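Local atomic coordinates of protein synthesis inhibitor I (Hordeum vulgare, PDB entry 4FBC), a protein that belongs to the plant ribosome-inactivating proteins and holds adenosine monophosphate in a pocket lined partly by its sheet and a long buried helix. Residues A[120-125]-A[166-171]; A[132-137]-A[171-176]; A[88-93]-A[101-106]. The protein carries 3 engineered substitutions. One frame throughout, in Å; residues are numbered along the deposited sequence.

Contacts 1 and 2 lie in the buried core and draw on successive turns of the same helix, 157-179, sharing Leu-171; contact 3 is also largely buried but extends at its turn to exposed residues. In 120-125 with 166-171 and in 132-137 with 171-176 no hydrogen bond crosses, and aliphatic groups do nearly all the work. Contact 3 joins a strand of the mixed sheet to the loop after strand 99-101, combines hydrogen bonds with apolar packing and carries adenosine monophosphate. Beside the ligand, Leu-171 CD2 lies 3.7 Å from Leu-89 CB. Contacts 1 and 2 also touch separately, Thr-168 CG2 reaching Val-132 CG2 at 3.8 Å.

Contact 1: residues A[120-125]-A[166-171]; sequences RDLLGD and AVTTLL
Leu-122 of the short helix 119-123 packs on Val-167, Thr-168 and Leu-171 of the long helix 157-179, a buried helix-helix contact of the ribosome-inactivating protein fold. The backbones come closest at Leu-122 and Thr-168, whose CA atoms are 6.7 Å apart. No hydrogen bond crosses; the two helices meet through side-chain packing, with 204 Å² buried in all. Followed outward, Leu-122 first sets CB against Thr-168 OG1 at 3.4 Å. Its CG stands farther from that oxygen, and the chain then forks. CD1 reaches Leu-171 CD1 at 3.5 Å and shares Val-167 CG1 with CD2, each branch 4.0 Å from it. With CG anti to the carbonyl carbon (chi1 -62°), the fork is sent toward these two side chains, one helical turn apart. Leu-122 and Thr-168 run past each other in opposite directions, which is why the threonine hydroxyl lies beside the root of the leucine. That hydroxyl is hydrogen-bonded to Arg-164 O in its own helix, so the buried oxygen has a polar partner although it borders on leucine carbons. Leu-89 of strand 89-93 also touches Val-167 and Leu-171, and Leu-171 borders the adenosine monophosphate. At the end of the short helix, just before Gly-124 departs from helical geometry with positive phi, Leu-123 CD2 lies 3.8 Å from Thr-168 OG1 and 3.9 Å from Thr-168 CG2.

Contact 2: residues A[132-137]-A[171-176]; sequences VALGRQ and LLMVNE
The forked end of Leu-134 straddles the root of Leu-172: both Leu-134 CD1 and Leu-134 CD2 lie 3.9 Å from Leu-172 CB. The two side chains cross at about a right angle, so the fork of one sits over the first carbon of the other. Leu-134 CD2 also fits against the next residue of the helix, 3.8 Å from Met-173 CG, and thus fills the hollow between two neighbouring side chains. Leu-172 answers with a bump of its own, its CD1 pressing on Val-132 CG1 at 3.9 Å. Val-132 and Leu-134 both point at the helix while Ala-133 between them points away; Val-132 meets the CD1 tip of Leu-172, and Leu-134 meets its root and, through CD2 at 3.9 Å from Leu-172 CD1, the same tip.

Met-173 extends the interface in the other direction. It slides past Leu-134 antiparallel to it, and a bend at the sulfur (chi3 82°) lays the methyl against the backbone of Gly-135. There Met-173 CE is 3.3 Å from Gly-135 O and 3.7 Å from Gly-135 N, a close fit of methyl to peptide. The backbone angles of Gly-135, with phi 158°, suit glycine by themselves, since a CB would jam against the preceding carbonyl; that CB would point away from the methionine.

Phe-186 and Leu-190 of helix 181-190 also touch Leu-134, and Val-187 touches Met-173. Helix 157-179 widens here into a pi-type turn, marked by the bond from Glu-176 N to Leu-171 O at 2.8 Å. The arrangement is a junction of a short, weakly bonded strand with helix 136-147, Gly-135 being the N-cap, seated on the buried helix that contributes Leu-171 and Arg-179 to the ligand pocket.

Contact 3: residues A[88-93]-A[101-106]; sequences YLEGFK and ELTPGL. With AMP (adenosine monophosphate), chain E.
Glu-90 O is gripped twice by the opposite segment: Leu-102 N donates a hydrogen bond at 2.9 Å, and the CA-H of Glu-101 approaches with CA at 3.2 Å. Glu-101 is the last residue of strand 99-101, and the bond from Leu-102 N follows it. Next to it Gly-91 and Glu-101 form an antiparallel non-hydrogen-bonded pair, and Glu-90 and Gly-91 together face Ala-81 of the adjoining strand as a classic beta bulge.

The side chain of Glu-90 curls back at chi2 (-64°), which brings its carboxylate alongside the 101-106 segment. Thr-103 OG1 donates to Glu-90 OE1 at 2.8 Å, from the syn side but out of the carboxylate plane. Leu-106 covers the aliphatic part, its CD2 3.7 Å from Glu-90 CG. Leu-106 closes a type II turn begun at Thr-103, and Glu-101 braces that turn by accepting Gly-105 N at OE2 and Ile-107 N at OE1. Leu-102 CD1 packs on Leu-89 CG at 3.8 Å, crossing its side chain at a slant.

Adenosine monophosphate lies at the start of the strand. Its purine sits nearly parallel to the Tyr-88 ring, with C5 over the ring centre and 3.7 Å above the plane, while Tyr-88 OH bonds phosphate O3P at the ring edge. Leu-89 N donates to N1 of the adenine at 2.9 Å, and adenine N6 donates to Leu-89 O at 2.9 Å. Arg-179 NH1 is also hydrogen-bonded to adenosine monophosphate. The chemistry implies that the main chain of Leu-89 recognises the adenine edge by a matched donor and acceptor, with Tyr-88 flanking one face, while the bond from Thr-103 OG1 probably limits rotation of the Glu-90 carboxylate, whose OE2 stands near N6 without a hydrogen bond to it.

Contact 1: residues A[120-125]-A[166-171]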
loop_
_atom_site.group_PDB
_atom_site.type_symbol
_atom_site.label_atom_id
_atom_site.label_comp_id
_atom_site.label_asym_id
_atom_site.label_seq_id
_atom_site.Cartn_x
_atom_site.Cartn_y
_atom_site.Cartn_z
ATOM N N ARG A 120 -3.858 -7.963 -12.099
ATOM C CA ARG A 120 -4.079 -8.586 -13.403
ATOM C C ARG A 120 -2.782 -8.629 -14.213
ATOM O O ARG A 120 -2.454 -9.656 -14.818
ATOM C CB ARG A 120 -5.163 -7.879 -14.216
ATOM C CG ARG A 120 -5.372 -8.585 -15.555
ATOM C CD ARG A 120 -6.221 -7.802 -16.540
ATOM N NE ARG A 120 -6.454 -8.583 -17.756
ATOM C CZ ARG A 120 -5.682 -8.545 -18.839
ATOM N NH1 ARG A 120 -4.618 -7.749 -18.880
ATOM N NH2 ARG A 120 -5.981 -9.299 -19.891
ATOM N N ASP A 121 -2.046 -7.520 -14.217
ATOM C CA ASP A 121 -0.741 -7.470 -14.878
ATOM C C ASP A 121 0.224 -8.498 -14.286
ATOM O O ASP A 121 0.921 -9.200 -15.014
ATOM C CB ASP A 121 -0.108 -6.078 -14.746
ATOM C CG ASP A 121 -0.924 -4.984 -15.407
ATOM O OD1 ASP A 121 -1.686 -5.279 -16.356
ATOM O OD2 ASP A 121 -0.788 -3.816 -14.977
ATOM N N LEU A 122 0.260 -8.572 -12.956
ATOM C CA LEU A 122 1.261 -9.361 -12.238
ATOM C C LEU A 122 0.966 -10.859 -12.157
ATOM O O LEU A 122 1.880 -11.683 -12.231
ATOM C CB LEU A 122 1.434 -8.799 -10.822
ATOM C CG LEU A 122 1.947 -7.364 -10.769
ATOM C CD1 LEU A 122 1.765 -6.808 -9.381
ATOM C CD2 LEU A 122 3.409 -7.321 -11.156
ATOM N N LEU A 123 -0.308 -11.212 -12.014
ATOM C CA LEU A 123 -0.707 -12.600 -11.802
ATOM C C LEU A 123 -1.560 -13.160 -12.942
ATOM O O LEU A 123 -1.692 -14.379 -13.076
ATOM C CB LEU A 123 -1.492 -12.713 -10.495
ATOM C CG LEU A 123 -0.780 -12.140 -9.270
ATOM C CD1 LEU A 123 -1.696 -12.151 -8.063
ATOM C CD2 LEU A 123 0.494 -12.916 -8.995
ATOM N N GLY A 124 -2.143 -12.272 -13.745
ATOM C CA GLY A 124 -3.081 -12.672 -14.785
ATOM C C GLY A 124 -4.527 -12.407 -14.392
ATOM O O GLY A 124 -5.384 -12.202 -15.254
ATOM N N ASP A 125 -4.783 -12.369 -13.086
ATOM C CA ASP A 125 -6.137 -12.336 -12.537
ATOM C C ASP A 125 -6.084 -11.865 -11.076
ATOM O O ASP A 125 -5.197 -12.279 -10.327
ATOM C CB ASP A 125 -6.716 -13.752 -12.604
ATOM C CG ASP A 125 -8.225 -13.789 -12.452
ATOM O OD1 ASP A 125 -8.818 -12.799 -11.965
ATOM O OD2 ASP A 125 -8.819 -14.829 -12.818
ATOM N N ALA A 166 8.115 -11.035 -7.288
ATOM C CA ALA A 166 8.760 -10.163 -6.307
ATOM C C ALA A 166 7.950 -8.887 -6.055
ATOM O O ALA A 166 7.714 -8.511 -4.907
ATOM C CB ALA A 166 10.163 -9.817 -6.738
ATOM N N VAL A 167 7.544 -8.205 -7.124
ATOM C CA VAL A 167 6.658 -7.051 -6.976
ATOM C C VAL A 167 5.354 -7.386 -6.244
ATOM O O VAL A 167 4.913 -6.630 -5.370
ATOM C CB VAL A 167 6.355 -6.399 -8.344
ATOM C CG1 VAL A 167 5.243 -5.345 -8.208
ATOM C CG2 VAL A 167 7.614 -5.782 -8.896
ATOM N N THR A 168 4.745 -8.522 -6.586
ATOM C CA THR A 168 3.485 -8.941 -5.980
ATOM C C THR A 168 3.674 -9.129 -4.474
ATOM O O THR A 168 2.843 -8.692 -3.657
ATOM C CB THR A 168 2.973 -10.260 -6.591
ATOM O OG1 THR A 168 2.842 -10.110 -8.011
ATOM C CG2 THR A 168 1.629 -10.640 -6.007
ATOM N N THR A 169 4.789 -9.766 -4.126
ATOM C CA THR A 169 5.141 -10.029 -2.729
ATOM C C THR A 169 5.241 -8.718 -1.952
ATOM O O THR A 169 4.675 -8.584 -0.859
ATOM C CB THR A 169 6.481 -10.784 -2.628
ATOM O OG1 THR A 169 6.367 -12.047 -3.303
ATOM C CG2 THR A 169 6.842 -11.025 -1.155
ATOM N N LEU A 170 5.942 -7.741 -2.518
ATOM C CA LEU A 170 6.099 -6.460 -1.843
ATOM C C LEU A 170 4.803 -5.659 -1.768
ATOM O O LEU A 170 4.549 -4.985 -0.772
ATOM C CB LEU A 170 7.209 -5.631 -2.488
ATOM C CG LEU A 170 8.589 -6.275 -2.510
ATOM C CD1 LEU A 170 9.630 -5.281 -2.989
ATOM C CD2 LEU A 170 8.955 -6.813 -1.116
ATOM N N LEU A 171 3.994 -5.712 -2.822
ATOM C CA LEU A 171 2.716 -5.011 -2.819
ATOM C C LEU A 171 1.876 -5.475 -1.640
ATOM O O LEU A 171 1.270 -4.664 -0.930
ATOM C CB LEU A 171 1.968 -5.268 -4.129
ATOM C CG LEU A 171 2.357 -4.302 -5.236
ATOM C CD1 LEU A 171 1.683 -4.709 -6.528
ATOM C CD2 LEU A 171 1.965 -2.896 -4.858
#

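Contact 2: residues A[132-137]-A[171-176]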
loop_
_atom_site.group_PDB
_atom_site.type_symbol
_atom_site.label_atom_id
_atom_site.label_comp_id
_atom_site.label_asym_id
_atom_site.label_seq_id
_atom_site.Cartn_x
_atom_site.Cartn_y
_atom_site.Cartn_z
ATOM N N VAL A 132 -0.415 -16.429 -3.558
ATOM C CA VAL A 132 0.890 -15.817 -3.310
ATOM C C VAL A 132 1.412 -16.101 -1.901
ATOM O O VAL A 132 0.828 -15.663 -0.909
ATOM C CB VAL A 132 0.843 -14.289 -3.513
ATOM C CG1 VAL A 132 2.238 -13.694 -3.399
ATOM C CG2 VAL A 132 0.224 -13.954 -4.868
ATOM N N ALA A 133 2.530 -16.816 -1.817
ATOM C CA ALA A 133 3.157 -17.089 -0.525
ATOM C C ALA A 133 3.784 -15.827 0.054
ATOM O O ALA A 133 4.586 -15.158 -0.605
ATOM C CB ALA A 133 4.202 -18.183 -0.656
ATOM N N LEU A 134 3.422 -15.511 1.291
ATOM C CA LEU A 134 4.020 -14.386 1.994
ATOM C C LEU A 134 4.811 -14.926 3.183
ATOM O O LEU A 134 4.528 -16.026 3.669
ATOM C CB LEU A 134 2.932 -13.422 2.464
ATOM C CG LEU A 134 2.034 -12.884 1.336
ATOM C CD1 LEU A 134 0.946 -11.984 1.880
ATOM C CD2 LEU A 134 2.863 -12.158 0.311
ATOM N N GLY A 135 5.791 -14.157 3.645
ATOM C CA GLY A 135 6.605 -14.559 4.784
ATOM C C GLY A 135 7.939 -13.843 4.784
ATOM O O GLY A 135 8.239 -13.078 3.858
ATOM N N ARG A 136 8.755 -14.090 5.808
ATOM C CA ARG A 136 10.058 -13.438 5.902
ATOM C C ARG A 136 10.996 -13.759 4.726
ATOM O O ARG A 136 11.586 -12.853 4.143
ATOM C CB ARG A 136 10.750 -13.763 7.231
ATOM C CG ARG A 136 11.929 -12.846 7.517
ATOM C CD ARG A 136 12.707 -13.260 8.761
ATOM N NE ARG A 136 11.943 -13.139 10.003
ATOM C CZ ARG A 136 11.697 -11.993 10.636
ATOM N NH1 ARG A 136 12.113 -10.845 10.125
ATOM N NH2 ARG A 136 11.020 -11.988 11.778
ATOM N N GLN A 137 11.147 -15.036 4.384
ATOM C CA GLN A 137 12.036 -15.392 3.279
ATOM C C GLN A 137 11.529 -14.876 1.924
ATOM O O GLN A 137 12.329 -14.481 1.069
ATOM C CB GLN A 137 12.288 -16.900 3.214
ATOM C CG GLN A 137 13.514 -17.241 2.393
ATOM C CD GLN A 137 14.764 -16.619 2.986
ATOM O OE1 GLN A 137 15.045 -16.798 4.171
ATOM N NE2 GLN A 137 15.501 -15.858 2.180
ATOM N N LEU A 171 3.994 -5.712 -2.822
ATOM C CA LEU A 171 2.716 -5.011 -2.819
ATOM C C LEU A 171 1.876 -5.475 -1.640
ATOM O O LEU A 171 1.270 -4.664 -0.930
ATOM C CB LEU A 171 1.968 -5.268 -4.129
ATOM C CG LEU A 171 2.357 -4.302 -5.236
ATOM C CD1 LEU A 171 1.683 -4.709 -6.528
ATOM C CD2 LEU A 171 1.965 -2.896 -4.858
ATOM N N LEU A 172 1.866 -6.786 -1.422
ATOM C CA LEU A 172 1.091 -7.363 -0.340
ATOM C C LEU A 172 1.686 -7.040 1.024
ATOM O O LEU A 172 0.961 -6.656 1.941
ATOM C CB LEU A 172 0.935 -8.871 -0.540
ATOM C CG LEU A 172 -0.091 -9.242 -1.610
ATOM C CD1 LEU A 172 0.176 -10.650 -2.113
ATOM C CD2 LEU A 172 -1.506 -9.134 -1.046
ATOM N N MET A 173 3.007 -7.151 1.149
ATOM C CA MET A 173 3.640 -7.028 2.467
ATOM C C MET A 173 3.931 -5.590 2.885
ATOM O O MET A 173 4.195 -5.315 4.066
ATOM C CB MET A 173 4.898 -7.897 2.523
ATOM C CG MET A 173 4.566 -9.386 2.366
ATOM S SD MET A 173 6.013 -10.449 2.528
ATOM C CE MET A 173 6.150 -10.571 4.325
ATOM N N VAL A 174 3.869 -4.668 1.927
ATOM C CA VAL A 174 4.029 -3.248 2.220
ATOM C C VAL A 174 2.735 -2.472 1.950
ATOM O O VAL A 174 2.105 -1.970 2.873
ATOM C CB VAL A 174 5.210 -2.624 1.437
ATOM C CG1 VAL A 174 5.324 -1.134 1.728
ATOM C CG2 VAL A 174 6.515 -3.326 1.789
ATOM N N ASN A 175 2.333 -2.367 0.686
ATOM C CA ASN A 175 1.181 -1.526 0.352
ATOM C C ASN A 175 -0.155 -2.005 0.907
ATOM O O ASN A 175 -0.884 -1.215 1.520
ATOM C CB ASN A 175 1.078 -1.321 -1.164
ATOM C CG ASN A 175 2.383 -0.892 -1.765
ATOM O OD1 ASN A 175 3.370 -1.618 -1.692
ATOM N ND2 ASN A 175 2.405 0.296 -2.364
ATOM N N GLU A 176 -0.486 -3.284 0.709
ATOM C CA GLU A 176 -1.763 -3.785 1.207
ATOM C C GLU A 176 -1.742 -3.854 2.730
ATOM O O GLU A 176 -2.764 -3.628 3.384
ATOM C CB GLU A 176 -2.128 -5.155 0.612
ATOM C CG GLU A 176 -2.061 -5.248 -0.926
ATOM C CD GLU A 176 -2.938 -4.230 -1.662
ATOM O OE1 GLU A 176 -3.806 -3.581 -1.034
ATOM O OE2 GLU A 176 -2.756 -4.086 -2.897
#

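Contact 3: residues A[88-93]-A[101-106]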
loop_
_atom_site.group_PDB
_atom_site.type_symbol
_atom_site.label_atom_id
_atom_site.label_comp_id
_atom_site.label_asym_id
_atom_site.label_seq_id
_atom_site.Cartn_x
_atom_site.Cartn_y
_atom_site.Cartn_z
ATOM N N TYR A 88 -0.090 3.747 -4.385
ATOM C CA TYR A 88 0.285 2.929 -5.537
ATOM C C TYR A 88 1.783 2.824 -5.640
ATOM O O TYR A 88 2.474 3.838 -5.632
ATOM C CB TYR A 88 -0.202 3.551 -6.842
ATOM C CG TYR A 88 -1.656 3.330 -7.175
ATOM C CD1 TYR A 88 -2.580 3.029 -6.192
ATOM C CD2 TYR A 88 -2.100 3.437 -8.490
ATOM C CE1 TYR A 88 -3.916 2.838 -6.502
ATOM C CE2 TYR A 88 -3.430 3.249 -8.814
ATOM C CZ TYR A 88 -4.333 2.949 -7.815
ATOM O OH TYR A 88 -5.659 2.765 -8.128
ATOM N N LEU A 89 2.281 1.600 -5.781
ATOM C CA LEU A 89 3.696 1.392 -6.069
ATOM C C LEU A 89 3.920 1.720 -7.538
ATOM O O LEU A 89 3.193 1.226 -8.391
ATOM C CB LEU A 89 4.076 -0.064 -5.819
ATOM C CG LEU A 89 5.505 -0.468 -6.183
ATOM C CD1 LEU A 89 6.554 0.330 -5.388
ATOM C CD2 LEU A 89 5.680 -1.981 -5.985
ATOM N N GLU A 90 4.923 2.538 -7.839
ATOM C CA GLU A 90 5.209 2.849 -9.244
ATOM C C GLU A 90 6.669 2.698 -9.642
ATOM O O GLU A 90 6.975 2.528 -10.823
ATOM C CB GLU A 90 4.696 4.242 -9.622
ATOM C CG GLU A 90 3.176 4.379 -9.648
ATOM C CD GLU A 90 2.498 3.508 -10.702
ATOM O OE1 GLU A 90 3.179 2.979 -11.608
ATOM O OE2 GLU A 90 1.265 3.347 -10.619
ATOM N N GLY A 91 7.569 2.747 -8.664
ATOM C CA GLY A 91 8.991 2.650 -8.945
ATOM C C GLY A 91 9.787 1.888 -7.902
ATOM O O GLY A 91 9.383 1.798 -6.741
ATOM N N PHE A 92 10.909 1.308 -8.316
ATOM C CA PHE A 92 11.865 0.746 -7.359
ATOM C C PHE A 92 13.285 0.943 -7.864
ATOM O O PHE A 92 13.529 0.973 -9.070
ATOM C CB PHE A 92 11.583 -0.727 -7.045
ATOM C CG PHE A 92 11.764 -1.651 -8.214
ATOM C CD1 PHE A 92 13.016 -2.165 -8.526
ATOM C CD2 PHE A 92 10.677 -2.026 -8.986
ATOM C CE1 PHE A 92 13.182 -3.019 -9.600
ATOM C CE2 PHE A 92 10.834 -2.886 -10.060
ATOM C CZ PHE A 92 12.084 -3.382 -10.366
ATOM N N LYS A 93 14.222 1.080 -6.936
ATOM C CA LYS A 93 15.582 1.456 -7.300
ATOM C C LYS A 93 16.547 0.313 -6.999
ATOM O O LYS A 93 16.676 -0.110 -5.850
ATOM C CB LYS A 93 15.976 2.723 -6.532
ATOM C CG LYS A 93 17.303 3.332 -6.941
ATOM C CD LYS A 93 17.602 4.527 -6.057
ATOM C CE LYS A 93 18.835 5.282 -6.511
ATOM N NZ LYS A 93 19.161 6.401 -5.569
ATOM N N GLU A 101 10.339 1.462 -13.420
ATOM C CA GLU A 101 8.952 1.893 -13.277
ATOM C C GLU A 101 7.965 0.837 -13.768
ATOM O O GLU A 101 8.295 -0.010 -14.604
ATOM C CB GLU A 101 8.717 3.215 -14.000
ATOM C CG GLU A 101 8.961 3.148 -15.493
ATOM C CD GLU A 101 8.825 4.507 -16.152
ATOM O OE1 GLU A 101 8.341 5.456 -15.484
ATOM O OE2 GLU A 101 9.189 4.614 -17.341
ATOM N N LEU A 102 6.747 0.906 -13.239
ATOM C CA LEU A 102 5.703 -0.063 -13.543
ATOM C C LEU A 102 4.685 0.518 -14.515
ATOM O O LEU A 102 3.702 -0.143 -14.878
ATOM C CB LEU A 102 5.005 -0.501 -12.254
ATOM C CG LEU A 102 5.914 -1.317 -11.344
ATOM C CD1 LEU A 102 5.375 -1.334 -9.917
ATOM C CD2 LEU A 102 6.018 -2.731 -11.886
ATOM N N THR A 103 4.935 1.757 -14.928
ATOM C CA THR A 103 4.109 2.437 -15.923
ATOM C C THR A 103 5.051 3.142 -16.894
ATOM O O THR A 103 5.875 3.946 -16.472
ATOM C CB THR A 103 3.195 3.492 -15.262
ATOM O OG1 THR A 103 2.335 2.865 -14.295
ATOM C CG2 THR A 103 2.338 4.190 -16.313
ATOM N N PRO A 104 4.948 2.827 -18.197
ATOM C CA PRO A 104 5.868 3.438 -19.169
ATOM C C PRO A 104 5.672 4.953 -19.236
ATOM O O PRO A 104 4.535 5.412 -19.369
ATOM C CB PRO A 104 5.460 2.789 -20.498
ATOM C CG PRO A 104 4.736 1.505 -20.108
ATOM C CD PRO A 104 4.034 1.855 -18.821
ATOM N N GLY A 105 6.757 5.713 -19.108
ATOM C CA GLY A 105 6.704 7.157 -19.244
ATOM C C GLY A 105 6.267 7.951 -18.024
ATOM O O GLY A 105 6.138 9.173 -18.099
ATOM N N LEU A 106 6.062 7.284 -16.890
ATOM C CA LEU A 106 5.564 7.985 -15.700
ATOM C C LEU A 106 6.664 8.708 -14.913
ATOM O O LEU A 106 6.526 9.891 -14.578
ATOM C CB LEU A 106 4.793 7.020 -14.778
ATOM C CG LEU A 106 4.154 7.619 -13.517
ATOM C CD1 LEU A 106 3.114 8.680 -13.867
ATOM C CD2 LEU A 106 3.538 6.523 -12.634
HETATM P P AMP E . -7.509 0.888 -10.650
HETATM O O1P AMP E . -6.823 0.002 -11.670
HETATM O O2P AMP E . -9.016 1.027 -10.718
HETATM O O3P AMP E . -6.875 2.265 -10.666
HETATM O "O5'" AMP E . -7.078 0.439 -9.181
HETATM C "C5'" AMP E . -7.914 -0.395 -8.389
HETATM C "C4'" AMP E . -7.227 -0.795 -7.107
HETATM O "O4'" AMP E . -6.105 -1.665 -7.409
HETATM C "C3'" AMP E . -6.612 0.344 -6.301
HETATM O "O3'" AMP E . -7.556 1.024 -5.486
HETATM C "C2'" AMP E . -5.508 -0.350 -5.515
HETATM O "O2'" AMP E . -6.051 -1.015 -4.374
HETATM C "C1'" AMP E . -5.037 -1.409 -6.521
HETATM N N9 AMP E . -3.864 -0.964 -7.311
HETATM C C8 AMP E . -3.851 -0.711 -8.641
HETATM N N7 AMP E . -2.618 -0.335 -9.073
HETATM C C5 AMP E . -1.799 -0.353 -7.997
HETATM C C6 AMP E . -0.360 -0.075 -7.738
HETATM N N6 AMP E . 0.468 0.313 -8.745
HETATM N N1 AMP E . 0.094 -0.226 -6.463
HETATM C C2 AMP E . -0.723 -0.605 -5.456
HETATM N N3 AMP E . -2.032 -0.880 -5.619
HETATM C C4 AMP E . -2.620 -0.780 -6.845
#